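Local coordinates for protein lipoxygenase (Cyanothece sp., PDB 5EK8) that probably acts as a 9R-lipoxygenase, inserting molecular oxygen into polyunsaturated fatty acids at a non-heme iron centre, at residues A456-Y459 / W460-T464; N381-R384 / L385-P389; N545-A549 / T550-N554; Y249-L252 / R253-G257. All coordinates share one frame; numbering follows the deposited sequence.

Contact 1: A456-Y459 / W460-T464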
loop_
_atom_site.group_PDB
_atom_site.type_symbol
_atom_site.label_atom_id
_atom_site.label_comp_id
_atom_site.label_asym_id
_atom_site.label_seq_id
_atom_site.Cartn_x
_atom_site.Cartn_y
_atom_site.Cartn_z
ATOM N N ALA A 456 -6.524 -14.546 -9.861
ATOM C CA ALA A 456 -6.780 -14.275 -8.453
ATOM C C ALA A 456 -7.184 -15.531 -7.691
ATOM O O ALA A 456 -6.707 -15.763 -6.584
ATOM C CB ALA A 456 -7.856 -13.207 -8.315
ATOM N N ASN A 457 -8.055 -16.343 -8.279
ATOM C CA ASN A 457 -8.488 -17.570 -7.617
ATOM C C ASN A 457 -7.365 -18.599 -7.506
ATOM O O ASN A 457 -7.216 -19.255 -6.466
ATOM C CB ASN A 457 -9.687 -18.174 -8.345
ATOM C CG ASN A 457 -11.009 -17.665 -7.805
ATOM O OD1 ASN A 457 -11.499 -18.145 -6.780
ATOM N ND2 ASN A 457 -11.591 -16.684 -8.487
ATOM N N LEU A 458 -6.571 -18.731 -8.567
ATOM C CA LEU A 458 -5.399 -19.604 -8.536
ATOM C C LEU A 458 -4.460 -19.196 -7.400
ATOM O O LEU A 458 -4.054 -20.024 -6.562
ATOM C CB LEU A 458 -4.659 -19.551 -9.870
ATOM C CG LEU A 458 -4.043 -20.846 -10.406
ATOM C CD1 LEU A 458 -3.309 -20.560 -11.704
ATOM C CD2 LEU A 458 -3.115 -21.509 -9.390
ATOM N N TYR A 459 -4.129 -17.907 -7.371
ATOM C CA TYR A 459 -3.257 -17.376 -6.331
ATOM C C TYR A 459 -3.850 -17.598 -4.948
ATOM O O TYR A 459 -3.133 -17.899 -3.996
ATOM C CB TYR A 459 -2.993 -15.885 -6.543
ATOM C CG TYR A 459 -1.875 -15.365 -5.675
ATOM C CD1 TYR A 459 -0.591 -15.881 -5.794
ATOM C CD2 TYR A 459 -2.099 -14.367 -4.733
ATOM C CE1 TYR A 459 0.438 -15.421 -5.006
ATOM C CE2 TYR A 459 -1.073 -13.897 -3.935
ATOM C CZ TYR A 459 0.199 -14.430 -4.077
ATOM O OH TYR A 459 1.244 -13.978 -3.299
ATOM N N TRP A 460 -5.167 -17.453 -4.853
ATOM C CA TRP A 460 -5.871 -17.619 -3.594
ATOM C C TRP A 460 -5.721 -19.042 -3.085
ATOM O O TRP A 460 -5.500 -19.254 -1.895
ATOM C CB TRP A 460 -7.350 -17.263 -3.752
ATOM C CG TRP A 460 -8.109 -17.269 -2.459
ATOM C CD1 TRP A 460 -8.993 -18.212 -2.034
ATOM C CD2 TRP A 460 -8.040 -16.284 -1.420
ATOM N NE1 TRP A 460 -9.486 -17.875 -0.797
ATOM C CE2 TRP A 460 -8.918 -16.695 -0.398
ATOM C CE3 TRP A 460 -7.323 -15.096 -1.256
ATOM C CZ2 TRP A 460 -9.097 -15.959 0.773
ATOM C CZ3 TRP A 460 -7.500 -14.369 -0.098
ATOM C CH2 TRP A 460 -8.380 -14.802 0.904
ATOM N N GLN A 461 -5.842 -20.017 -3.982
ATOM C CA GLN A 461 -5.681 -21.414 -3.589
ATOM C C GLN A 461 -4.244 -21.691 -3.164
ATOM O O GLN A 461 -3.997 -22.458 -2.220
ATOM C CB GLN A 461 -6.100 -22.349 -4.724
ATOM C CG GLN A 461 -7.491 -22.953 -4.538
ATOM C CD GLN A 461 -8.551 -21.909 -4.211
ATOM O OE1 GLN A 461 -8.919 -21.087 -5.055
ATOM N NE2 GLN A 461 -9.043 -21.933 -2.975
ATOM N N ILE A 462 -3.295 -21.053 -3.847
ATOM C CA ILE A 462 -1.897 -21.141 -3.426
ATOM C C ILE A 462 -1.719 -20.631 -1.992
ATOM O O ILE A 462 -1.093 -21.291 -1.155
ATOM C CB ILE A 462 -0.970 -20.347 -4.359
ATOM C CG1 ILE A 462 -0.991 -20.945 -5.764
ATOM C CG2 ILE A 462 0.449 -20.359 -3.827
ATOM C CD1 ILE A 462 -0.164 -20.169 -6.753
ATOM N N LEU A 463 -2.284 -19.458 -1.716
ATOM C CA LEU A 463 -2.233 -18.869 -0.381
ATOM C C LEU A 463 -2.908 -19.765 0.650
ATOM O O LEU A 463 -2.464 -19.855 1.786
ATOM C CB LEU A 463 -2.885 -17.482 -0.371
ATOM C CG LEU A 463 -2.214 -16.421 -1.249
ATOM C CD1 LEU A 463 -2.730 -15.038 -0.904
ATOM C CD2 LEU A 463 -0.693 -16.480 -1.135
ATOM N N THR A 464 -3.981 -20.434 0.250
ATOM C CA THR A 464 -4.669 -21.351 1.144
ATOM C C THR A 464 -3.757 -22.505 1.544
ATOM O O THR A 464 -3.583 -22.781 2.739
ATOM C CB THR A 464 -5.937 -21.904 0.500
ATOM O OG1 THR A 464 -6.795 -20.817 0.136
ATOM C CG2 THR A 464 -6.658 -22.819 1.470
#
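Tyr459 and Leu463, one helical turn apart, make the main side-chain contact. The leucine comes over one face of the ring: CD2 stands 4.1 Å from the centroid of the Tyr459 ring, a CH-pi contact with the methyl displaced towards the hydroxyl end, while CD1 of Leu463 lies 3.6 Å from CE2 of Tyr459. Different first torsions bring them together. Tyr459 carries CG anti to its own N (chi1 -168°), whereas Leu463 has CG anti to its carbonyl carbon, which tips its methyls back over the phenol.

Looser apolar packing continues round the helix. Ile462 sends CD1 towards Leu458, 4.2 Å from its CD2, and the same methyl approaches the Tyr459 ring obliquely.

The polar contacts are those of a regular helix. Trp460, Gln461, Ile462 and Leu463 each give their N-H to the carbonyl four residues earlier, and the bond from Ile462 N to Leu458 O is 3.0 Å long. A turn later Trp460 O accepts both Thr464 N and Thr464 OG1, which reach it from opposite faces of the carbonyl plane. The phenol oxygen of Tyr459 is hydrogen-bonded outside this turn to Thr567 of helix 549-574, and Asn457 OD1 accepts from Gln444 NE2.

Leu463 also touches Ile563, so the phenol and its leucine together face helix 549-574. This is buried alpha-helical i/i+4 packing in a lipoxygenase catalytic domain, with the Tyr459 side chain about 10 Å from that of the iron ligand His570.

Contact 2: N381-R384 / L385-P389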
loop_
_atom_site.group_PDB
_atom_site.type_symbol
_atom_site.label_atom_id
_atom_site.label_comp_id
_atom_site.label_asym_id
_atom_site.label_seq_id
_atom_site.Cartn_x
_atom_site.Cartn_y
_atom_site.Cartn_z
ATOM N N ASN A 381 5.908 -14.861 18.129
ATOM C CA ASN A 381 4.956 -15.676 17.383
ATOM C C ASN A 381 5.344 -15.835 15.908
ATOM O O ASN A 381 5.500 -14.848 15.187
ATOM C CB ASN A 381 3.552 -15.082 17.499
ATOM C CG ASN A 381 2.467 -16.085 17.166
ATOM O OD1 ASN A 381 2.458 -16.674 16.083
ATOM N ND2 ASN A 381 1.551 -16.298 18.104
ATOM N N PRO A 382 5.500 -17.090 15.460
ATOM C CA PRO A 382 5.887 -17.476 14.098
ATOM C C PRO A 382 5.117 -16.748 13.001
ATOM O O PRO A 382 5.656 -16.572 11.908
ATOM C CB PRO A 382 5.577 -18.983 14.049
ATOM C CG PRO A 382 5.075 -19.356 15.417
ATOM C CD PRO A 382 5.443 -18.256 16.352
ATOM N N ILE A 383 3.887 -16.332 13.286
ATOM C CA ILE A 383 3.076 -15.606 12.311
ATOM C C ILE A 383 3.789 -14.325 11.853
ATOM O O ILE A 383 3.618 -13.877 10.713
ATOM C CB ILE A 383 1.683 -15.279 12.884
ATOM C CG1 ILE A 383 0.881 -16.568 13.050
ATOM C CG2 ILE A 383 0.918 -14.336 11.973
ATOM C CD1 ILE A 383 0.642 -17.295 11.747
ATOM N N ARG A 384 4.606 -13.760 12.737
ATOM C CA ARG A 384 5.488 -12.653 12.373
ATOM C C ARG A 384 6.295 -12.978 11.118
ATOM O O ARG A 384 6.244 -12.253 10.118
ATOM C CB ARG A 384 6.444 -12.331 13.518
ATOM C CG ARG A 384 7.604 -11.444 13.100
ATOM C CD ARG A 384 8.866 -11.806 13.861
ATOM N NE ARG A 384 9.771 -10.670 13.975
ATOM C CZ ARG A 384 10.782 -10.609 14.832
ATOM N NH1 ARG A 384 11.552 -9.530 14.875
ATOM N NH2 ARG A 384 11.019 -11.627 15.650
ATOM N N LEU A 385 7.014 -14.096 11.182
ATOM C CA LEU A 385 7.839 -14.580 10.080
ATOM C C LEU A 385 7.042 -14.718 8.792
ATOM O O LEU A 385 7.600 -14.685 7.694
ATOM C CB LEU A 385 8.470 -15.927 10.446
ATOM C CG LEU A 385 9.903 -15.925 10.986
ATOM C CD1 LEU A 385 10.111 -14.833 12.019
ATOM C CD2 LEU A 385 10.241 -17.281 11.576
ATOM N N MET A 386 5.733 -14.866 8.934
ATOM C CA MET A 386 4.862 -15.057 7.791
ATOM C C MET A 386 4.319 -13.736 7.253
ATOM O O MET A 386 4.132 -13.586 6.043
ATOM C CB MET A 386 3.717 -15.986 8.171
ATOM C CG MET A 386 2.562 -15.995 7.201
ATOM S SD MET A 386 1.316 -17.180 7.715
ATOM C CE MET A 386 0.109 -16.940 6.428
ATOM N N LEU A 387 4.104 -12.769 8.144
ATOM C CA LEU A 387 3.431 -11.526 7.761
ATOM C C LEU A 387 4.367 -10.349 7.466
ATOM O O LEU A 387 4.133 -9.599 6.517
ATOM C CB LEU A 387 2.436 -11.115 8.845
ATOM C CG LEU A 387 1.105 -11.867 8.839
ATOM C CD1 LEU A 387 0.188 -11.343 9.934
ATOM C CD2 LEU A 387 0.445 -11.747 7.476
ATOM N N THR A 388 5.416 -10.187 8.270
ATOM C CA THR A 388 6.324 -9.045 8.128
ATOM C C THR A 388 6.896 -8.785 6.715
ATOM O O THR A 388 6.932 -7.629 6.287
ATOM C CB THR A 388 7.513 -9.159 9.108
ATOM O OG1 THR A 388 7.928 -10.525 9.208
ATOM C CG2 THR A 388 7.113 -8.669 10.485
ATOM N N PRO A 389 7.342 -9.834 5.983
ATOM C CA PRO A 389 7.926 -9.523 4.667
ATOM C C PRO A 389 6.939 -8.910 3.671
ATOM O O PRO A 389 7.359 -8.257 2.718
ATOM C CB PRO A 389 8.406 -10.888 4.163
ATOM C CG PRO A 389 7.593 -11.875 4.902
ATOM C CD PRO A 389 7.398 -11.281 6.261
#
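Arg384 meets Thr388 one turn further on at both backbone and side chain. Its carbonyl oxygen takes three donors: Thr388 N, 2.9 Å from Arg384 O and almost in line with the carbonyl bond, Leu387 N from well above the carbonyl plane, and Thr388 OG1, 2.6 Å from Arg384 O and also out of the plane. The threonine methyl CG2 packs 3.8 Å from Arg384 CG. An alanine in place of Thr388 is likely to leave Arg384 O without its hydroxyl donor and to open a gap beside the arginine's CG. Bent at chi2 (-145°), the arginine chain passes its neighbour Leu385, with CD 3.8 Å from Leu385 CD1. Leu385 in turn rests its CB 3.2 Å from Pro382 O. Beyond that the guanidinium makes weak bonds to Asn122 of strand 115-126 and to Arg379 O.

This is the N-terminal part of helix 383-391, and it carries a capping bond: Asn381 OD1 receives Ile383 N in its carbonyl plane, on a lone pair, at 3.2 Å. Asn381 ND2 is held in turn by Glu481 O. Within the turn Ile383 O accepts both Met386 N and Leu387 N, a mixture of i+3 and i+4 bonds, and the helix kinks at Pro389, whose N has no hydrogen to offer.

Ile383 supplies the apolar face. Its branches are shared between two neighbours that run alongside it: Ile383 CG2 lies 3.7 Å from Leu387 CD1, and Ile383 CD1 4.1 Å from Met386 SD. The methionine, extended beyond CG, continues between helices 451-473 and 549-574, touching Phe470 and Ile563.

Contact 3: N545-A549 / T550-N554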
loop_
_atom_site.group_PDB
_atom_site.type_symbol
_atom_site.label_atom_id
_atom_site.label_comp_id
_atom_site.label_asym_id
_atom_site.label_seq_id
_atom_site.Cartn_x
_atom_site.Cartn_y
_atom_site.Cartn_z
ATOM N N ASN A 545 -6.724 -15.704 25.393
ATOM C CA ASN A 545 -5.280 -15.845 25.516
ATOM C C ASN A 545 -4.787 -17.203 25.029
ATOM O O ASN A 545 -3.600 -17.516 25.125
ATOM C CB ASN A 545 -4.852 -15.618 26.967
ATOM C CG ASN A 545 -5.069 -14.185 27.421
ATOM O OD1 ASN A 545 -4.939 -13.242 26.635
ATOM N ND2 ASN A 545 -5.407 -14.014 28.695
ATOM N N GLN A 546 -5.713 -18.005 24.515
ATOM C CA GLN A 546 -5.382 -19.278 23.882
ATOM C C GLN A 546 -6.244 -19.464 22.641
ATOM O O GLN A 546 -7.379 -18.992 22.589
ATOM C CB GLN A 546 -5.576 -20.443 24.852
ATOM C CG GLN A 546 -4.519 -20.535 25.933
ATOM C CD GLN A 546 -5.120 -20.672 27.321
ATOM O OE1 GLN A 546 -6.089 -19.988 27.661
ATOM N NE2 GLN A 546 -4.552 -21.565 28.128
ATOM N N PRO A 547 -5.700 -20.141 21.623
ATOM C CA PRO A 547 -6.444 -20.290 20.372
ATOM C C PRO A 547 -7.599 -21.284 20.468
ATOM O O PRO A 547 -7.707 -22.039 21.435
ATOM C CB PRO A 547 -5.380 -20.799 19.400
ATOM C CG PRO A 547 -4.422 -21.543 20.274
ATOM C CD PRO A 547 -4.363 -20.759 21.549
ATOM N N SER A 548 -8.457 -21.255 19.454
ATOM C CA SER A 548 -9.491 -22.259 19.253
ATOM C C SER A 548 -9.635 -22.470 17.750
ATOM O O SER A 548 -9.040 -21.727 16.966
ATOM C CB SER A 548 -10.821 -21.824 19.875
ATOM O OG SER A 548 -11.390 -20.732 19.169
ATOM N N ALA A 549 -10.412 -23.472 17.349
ATOM C CA ALA A 549 -10.652 -23.726 15.930
ATOM C C ALA A 549 -11.117 -22.453 15.221
ATOM O O ALA A 549 -10.579 -22.067 14.174
ATOM C CB ALA A 549 -11.672 -24.838 15.754
ATOM N N THR A 550 -12.102 -21.795 15.822
ATOM C CA THR A 550 -12.624 -20.534 15.311
ATOM C C THR A 550 -11.543 -19.468 15.192
ATOM O O THR A 550 -11.361 -18.881 14.129
ATOM C CB THR A 550 -13.753 -19.998 16.210
ATOM O OG1 THR A 550 -14.894 -20.855 16.093
ATOM C CG2 THR A 550 -14.146 -18.587 15.798
ATOM N N ASP A 551 -10.829 -19.225 16.287
ATOM C CA ASP A 551 -9.819 -18.172 16.328
ATOM C C ASP A 551 -8.691 -18.431 15.331
ATOM O O ASP A 551 -8.247 -17.515 14.633
ATOM C CB ASP A 551 -9.254 -18.032 17.745
ATOM C CG ASP A 551 -10.250 -17.423 18.717
ATOM O OD1 ASP A 551 -11.163 -16.697 18.263
ATOM O OD2 ASP A 551 -10.119 -17.669 19.936
ATOM N N ILE A 552 -8.240 -19.680 15.269
ATOM C CA ILE A 552 -7.199 -20.077 14.332
ATOM C C ILE A 552 -7.662 -19.848 12.897
ATOM O O ILE A 552 -6.922 -19.291 12.090
ATOM C CB ILE A 552 -6.796 -21.555 14.522
ATOM C CG1 ILE A 552 -6.057 -21.753 15.850
ATOM C CG2 ILE A 552 -5.915 -22.023 13.379
ATOM C CD1 ILE A 552 -4.634 -21.226 15.847
ATOM N N ASP A 553 -8.889 -20.259 12.584
ATOM C CA ASP A 553 -9.435 -20.044 11.244
ATOM C C ASP A 553 -9.527 -18.559 10.911
ATOM O O ASP A 553 -9.229 -18.144 9.787
ATOM C CB ASP A 553 -10.807 -20.701 11.109
ATOM C CG ASP A 553 -10.724 -22.213 11.078
ATOM O OD1 ASP A 553 -9.644 -22.741 10.733
ATOM O OD2 ASP A 553 -11.740 -22.870 11.396
ATOM N N ASN A 554 -9.940 -17.767 11.895
ATOM C CA ASN A 554 -9.951 -16.315 11.772
ATOM C C ASN A 554 -8.584 -15.776 11.376
ATOM O O ASN A 554 -8.459 -14.997 10.427
ATOM C CB ASN A 554 -10.394 -15.669 13.086
ATOM C CG ASN A 554 -11.898 -15.579 13.220
ATOM O OD1 ASN A 554 -12.641 -15.947 12.309
ATOM N ND2 ASN A 554 -12.358 -15.092 14.367
#
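Extended backbone at Pro547 and Ser548 turns into helix at Ala549, with Ser548 at the N-cap of helix 549-574. The helical bonds begin at once: Ile552 N reaches Ser548 O at 2.8 Å, nearly straight at the hydrogen (170°), and Asp553 N reaches Ala549 O at 2.9 Å.

Ser548 and Asp551 resemble the Ser-x-x-Asp pair of a capping box, but only half of the box is built. The serine hydroxyl, set between its own N and carbonyl carbon (chi1 69°), faces the helix start and accepts Asp551 N in a weak bond of 3.3 Å between Asp551 N and Ser548 OG. The reciprocal link is not made, as Asp551 OD2 stays 4.0 Å from Ser548 N; instead Ser548 OG donates weakly to this carboxylate oxygen, which Thr542 OG1 also approaches in a weak bond. The negative charge near the helix N-terminus would probably suit the dipole of the first turn. With an asparagine in place of Asp551 the carboxylate charge is gone, and the Ser548 hydroxyl is likely to be held less firmly at the helix start.

Apolar packing adds to the cap. Trp482 of helix 482-495 touches Pro547 and Ile552, as well as the Asp551 side chain. The proline and isoleucine also meet directly, with Pro547 CB 3.7 Å from both CG1 and CD1 of Ile552.

Contact 4: Y249-L252 / R253-G257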
loop_
_atom_site.group_PDB
_atom_site.type_symbol
_atom_site.label_atom_id
_atom_site.label_comp_id
_atom_site.label_asym_id
_atom_site.label_seq_id
_atom_site.Cartn_x
_atom_site.Cartn_y
_atom_site.Cartn_z
ATOM N N TYR A 249 -11.084 -4.673 -26.987
ATOM C CA TYR A 249 -10.062 -4.233 -26.053
ATOM C C TYR A 249 -10.685 -3.472 -24.888
ATOM O O TYR A 249 -10.222 -3.580 -23.752
ATOM C CB TYR A 249 -9.016 -3.366 -26.761
ATOM C CG TYR A 249 -7.795 -3.121 -25.911
ATOM C CD1 TYR A 249 -6.885 -4.143 -25.666
ATOM C CD2 TYR A 249 -7.560 -1.877 -25.337
ATOM C CE1 TYR A 249 -5.774 -3.934 -24.875
ATOM C CE2 TYR A 249 -6.453 -1.656 -24.547
ATOM C CZ TYR A 249 -5.560 -2.688 -24.316
ATOM O OH TYR A 249 -4.451 -2.467 -23.528
ATOM N N PHE A 250 -11.733 -2.705 -25.184
ATOM C CA PHE A 250 -12.482 -1.984 -24.160
ATOM C C PHE A 250 -12.995 -2.952 -23.101
ATOM O O PHE A 250 -12.805 -2.738 -21.897
ATOM C CB PHE A 250 -13.645 -1.216 -24.790
ATOM C CG PHE A 250 -14.495 -0.471 -23.800
ATOM C CD1 PHE A 250 -15.731 -0.966 -23.415
ATOM C CD2 PHE A 250 -14.062 0.731 -23.261
ATOM C CE1 PHE A 250 -16.521 -0.276 -22.511
ATOM C CE2 PHE A 250 -14.849 1.425 -22.354
ATOM C CZ PHE A 250 -16.079 0.921 -21.979
ATOM N N VAL A 251 -13.625 -4.025 -23.567
ATOM C CA VAL A 251 -14.147 -5.062 -22.684
ATOM C C VAL A 251 -13.025 -5.757 -21.924
ATOM O O VAL A 251 -13.100 -5.928 -20.699
ATOM C CB VAL A 251 -14.955 -6.109 -23.474
ATOM C CG1 VAL A 251 -15.237 -7.331 -22.614
ATOM C CG2 VAL A 251 -16.241 -5.494 -23.990
ATOM N N LEU A 252 -11.984 -6.151 -22.653
ATOM C CA LEU A 252 -10.843 -6.820 -22.038
ATOM C C LEU A 252 -10.245 -6.005 -20.890
ATOM O O LEU A 252 -9.889 -6.561 -19.855
ATOM C CB LEU A 252 -9.765 -7.114 -23.081
ATOM C CG LEU A 252 -10.022 -8.350 -23.939
ATOM C CD1 LEU A 252 -8.914 -8.526 -24.947
ATOM C CD2 LEU A 252 -10.162 -9.591 -23.064
ATOM N N ARG A 253 -10.151 -4.691 -21.067
ATOM C CA ARG A 253 -9.532 -3.847 -20.048
ATOM C C ARG A 253 -10.509 -3.505 -18.936
ATOM O O ARG A 253 -10.101 -3.219 -17.810
ATOM C CB ARG A 253 -8.968 -2.570 -20.670
ATOM C CG ARG A 253 -7.850 -2.830 -21.666
ATOM C CD ARG A 253 -6.878 -3.894 -21.162
ATOM N NE ARG A 253 -5.989 -3.386 -20.120
ATOM C CZ ARG A 253 -5.076 -4.120 -19.490
ATOM N NH1 ARG A 253 -4.305 -3.573 -18.558
ATOM N NH2 ARG A 253 -4.935 -5.403 -19.790
ATOM N N VAL A 254 -11.800 -3.528 -19.248
ATOM C CA VAL A 254 -12.804 -3.408 -18.203
ATOM C C VAL A 254 -12.679 -4.601 -17.259
ATOM O O VAL A 254 -12.744 -4.459 -16.035
ATOM C CB VAL A 254 -14.230 -3.332 -18.783
ATOM C CG1 VAL A 254 -15.265 -3.714 -17.733
ATOM C CG2 VAL A 254 -14.504 -1.935 -19.321
ATOM N N LEU A 255 -12.466 -5.777 -17.847
ATOM C CA LEU A 255 -12.353 -7.017 -17.080
ATOM C C LEU A 255 -11.041 -7.155 -16.313
ATOM O O LEU A 255 -11.036 -7.479 -15.124
ATOM C CB LEU A 255 -12.508 -8.227 -18.003
ATOM C CG LEU A 255 -13.924 -8.624 -18.415
ATOM C CD1 LEU A 255 -13.865 -9.808 -19.367
ATOM C CD2 LEU A 255 -14.785 -8.942 -17.192
ATOM N N ASN A 256 -9.931 -6.909 -16.995
ATOM C CA ASN A 256 -8.631 -7.301 -16.468
ATOM C C ASN A 256 -7.633 -6.163 -16.321
ATOM O O ASN A 256 -6.493 -6.388 -15.917
ATOM C CB ASN A 256 -8.037 -8.385 -17.357
ATOM C CG ASN A 256 -9.010 -9.519 -17.610
ATOM O OD1 ASN A 256 -9.508 -10.142 -16.672
ATOM N ND2 ASN A 256 -9.303 -9.777 -18.881
ATOM N N GLY A 257 -8.073 -4.945 -16.625
ATOM C CA GLY A 257 -7.206 -3.780 -16.578
ATOM C C GLY A 257 -6.790 -3.355 -15.182
ATOM O O GLY A 257 -7.041 -4.065 -14.205
#
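Tyr249 offers one ring face to the aliphatic part of Arg253, an i/i+4 pair in the last turns of helix 247-256. Arg253 starts out beside its own N (chi1 -63°), which lays its methylenes back over the phenol. There Arg253 CG sits 3.6 Å from the centroid of the Tyr249 ring in a CH-pi contact, and Arg253 CD lies 3.6 Å from Tyr249 CZ. Further bends at chi2 and chi3 lead the guanidinium past the hydroxyl end of the ring. Its plane runs almost parallel to the ring, 11° apart, but the two are displaced, and it is the methylenes that cover the phenol. The charge is met by Glu580, in a salt bridge to NH1.

Phe250 and Val254 repeat the scheme on another side of the helix, where Val254 CG2 stands 4.2 Å from the centroid of the Phe250 ring, over the face. Phe346 of helix 337-377 touches both residues. Val251 CG1 is a looser neighbour of Leu255 CD1.

Regular i+4 backbone bonds run up to Asn256, whose amide is held by Tyr452 N at OD1 and Asp449 O at ND2. The chain leaves helical angles at Gly257, which still gives its N-H to Arg253 O, while its CA lies 3.4 Å above one face of the Arg253 guanidinium.

In the fold
From the N terminus the order is contact 4, contact 2, contact 1 and contact 3. Each lies within one continuous stretch, so none closes a long loop, and they follow in series without nesting or crossing. Contact 4 ends helix 247-256 against the beginning of helix 451-473, through Asn256 and Tyr452, and against Trp572 near the far end of helix 549-574. Contact 2 starts helix 383-391, and contact 1 lies within helix 451-473; their centres are about 19 Å apart, yet Met386 and Leu463 both touch Ile563. Contact 3 opens helix 549-574 itself, which further along carries the iron-site residues His570 and Asn574.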